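Local coordinates for protein member of s1p family of ribosomal proteins (Pyrococcus furiosus, PDB 5YH1) that binds manganese and is probably an exonuclease of the DHH family that acts on nucleic acids, at residues L365-G370 with A374-S379. Numbering follows the deposited sequence.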
loop_
_atom_site.group_PDB
_atom_site.type_symbol
_atom_site.label_atom_id
_atom_site.label_comp_id
_atom_site.label_asym_id
_atom_site.label_seq_id
_atom_site.Cartn_x
_atom_site.Cartn_y
_atom_site.Cartn_z
ATOM N N LEU A 365 -21.948 -23.314 17.192
ATOM C CA LEU A 365 -20.772 -23.280 16.329
ATOM C C LEU A 365 -21.085 -22.496 15.072
ATOM O O LEU A 365 -21.950 -22.886 14.294
ATOM C CB LEU A 365 -20.341 -24.697 15.956
ATOM C CG LEU A 365 -18.977 -24.818 15.269
ATOM C CD1 LEU A 365 -17.838 -24.398 16.183
ATOM C CD2 LEU A 365 -18.768 -26.258 14.830
ATOM N N THR A 366 -20.374 -21.390 14.883
ATOM C CA THR A 366 -20.579 -20.517 13.739
ATOM C C THR A 366 -19.389 -20.617 12.800
ATOM O O THR A 366 -18.250 -20.380 13.194
ATOM C CB THR A 366 -20.797 -19.060 14.178
ATOM O OG1 THR A 366 -22.012 -18.967 14.940
ATOM C CG2 THR A 366 -20.907 -18.129 12.965
ATOM N N LEU A 367 -19.666 -20.993 11.560
ATOM C CA LEU A 367 -18.633 -21.142 10.537
ATOM C C LEU A 367 -18.883 -20.132 9.421
ATOM O O LEU A 367 -19.863 -20.240 8.693
ATOM C CB LEU A 367 -18.691 -22.554 9.978
ATOM C CG LEU A 367 -17.797 -22.844 8.773
ATOM C CD1 LEU A 367 -16.360 -23.004 9.221
ATOM C CD2 LEU A 367 -18.289 -24.103 8.077
ATOM N N ALA A 368 -17.994 -19.154 9.292
ATOM C CA ALA A 368 -18.095 -18.145 8.235
ATOM C C ALA A 368 -16.989 -18.367 7.224
ATOM O O ALA A 368 -15.821 -18.292 7.580
ATOM C CB ALA A 368 -17.978 -16.754 8.827
ATOM N N TYR A 369 -17.341 -18.620 5.965
ATOM C CA TYR A 369 -16.337 -19.010 4.971
ATOM C C TYR A 369 -16.296 -18.119 3.727
ATOM O O TYR A 369 -17.305 -17.550 3.302
ATOM C CB TYR A 369 -16.532 -20.468 4.560
ATOM C CG TYR A 369 -17.863 -20.786 3.927
ATOM C CD1 TYR A 369 -18.051 -20.673 2.547
ATOM C CD2 TYR A 369 -18.936 -21.217 4.702
ATOM C CE1 TYR A 369 -19.276 -20.973 1.969
ATOM C CE2 TYR A 369 -20.164 -21.518 4.133
ATOM C CZ TYR A 369 -20.328 -21.394 2.772
ATOM O OH TYR A 369 -21.544 -21.696 2.216
ATOM N N GLY A 370 -15.098 -18.008 3.167
ATOM C CA GLY A 370 -14.883 -17.394 1.854
ATOM C C GLY A 370 -14.407 -18.438 0.857
ATOM O O GLY A 370 -14.593 -19.633 1.083
ATOM N N ALA A 374 -11.974 -20.034 6.328
ATOM C CA ALA A 374 -13.168 -20.093 7.160
ATOM C C ALA A 374 -12.800 -19.584 8.531
ATOM O O ALA A 374 -11.706 -19.863 9.013
ATOM C CB ALA A 374 -13.708 -21.513 7.237
ATOM N N VAL A 375 -13.692 -18.802 9.131
ATOM C CA VAL A 375 -13.551 -18.381 10.517
ATOM C C VAL A 375 -14.536 -19.189 11.347
ATOM O O VAL A 375 -15.677 -19.367 10.949
ATOM C CB VAL A 375 -13.816 -16.877 10.685
ATOM C CG1 VAL A 375 -13.712 -16.474 12.151
ATOM C CG2 VAL A 375 -12.815 -16.083 9.856
ATOM N N VAL A 376 -14.067 -19.701 12.481
ATOM C CA VAL A 376 -14.834 -20.606 13.325
ATOM C C VAL A 376 -14.980 -20.002 14.712
ATOM O O VAL A 376 -14.001 -19.557 15.300
ATOM C CB VAL A 376 -14.145 -21.974 13.463
ATOM C CG1 VAL A 376 -14.974 -22.907 14.348
ATOM C CG2 VAL A 376 -13.923 -22.603 12.092
ATOM N N ARG A 377 -16.206 -19.976 15.220
ATOM C CA ARG A 377 -16.469 -19.524 16.587
ATOM C C ARG A 377 -17.366 -20.511 17.305
ATOM O O ARG A 377 -18.391 -20.924 16.777
ATOM C CB ARG A 377 -17.081 -18.133 16.574
ATOM C CG ARG A 377 -16.039 -17.073 16.297
ATOM C CD ARG A 377 -16.647 -15.756 15.893
ATOM N NE ARG A 377 -15.889 -14.649 16.466
ATOM C CZ ARG A 377 -14.930 -13.960 15.855
ATOM N NH1 ARG A 377 -14.563 -14.240 14.615
ATOM N NH2 ARG A 377 -14.331 -12.964 16.494
ATOM N N ALA A 378 -16.939 -20.902 18.501
ATOM C CA ALA A 378 -17.627 -21.878 19.334
ATOM C C ALA A 378 -18.017 -21.223 20.653
ATOM O O ALA A 378 -17.179 -20.634 21.319
ATOM C CB ALA A 378 -16.712 -23.058 19.600
ATOM N N SER A 379 -19.290 -21.303 21.021
ATOM C CA SER A 379 -19.725 -20.840 22.344
ATOM C C SER A 379 -19.169 -21.736 23.456
ATOM O O SER A 379 -18.727 -22.864 23.206
ATOM C CB SER A 379 -21.246 -20.846 22.428
ATOM O OG SER A 379 -21.721 -22.174 22.342
#
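Y369 and A374 meet through their CB atoms, 4.0 Å apart, and the tyrosine ring itself leads away from the partner strand. With chi1 at 61°, CG sits between the backbone N and the carbonyl carbon, and the side chain reaches R423 and L427 of helix 423-435. The flat guanidinium of R377 also leads away from the partner strand. The backbones join in two antiparallel hydrogen-bonded pairs, T366 with R377 and A368 with V375. The bond from V375 N to A368 O is 2.7 Å. The bond from T366 N to R377 O is 2.8 Å and nearly straight (173°). The strands form a beta hairpin in the mixed sheet of the C-terminal part of this DHH-domain construct. L365, L367, V376 and A378 share the face of Y369 and A374. L365 CD1 touches V376 CG1 at 3.7 Å and A378 CB at 3.8 Å. L367 CD1 touches both A374 CB (3.6 Å) and V376 CG2 (3.8 Å). V376 thus offers one methyl to each leucine. Helix 423-435 covers the leucine face beside L365. T366, A368, V375 and R377 line the other face, toward helix 343-358. There T366 OG1 hydrogen-bonds H351 ND1 and N327 ND2. The R377 side chain lies about 12 Å from the bound manganese.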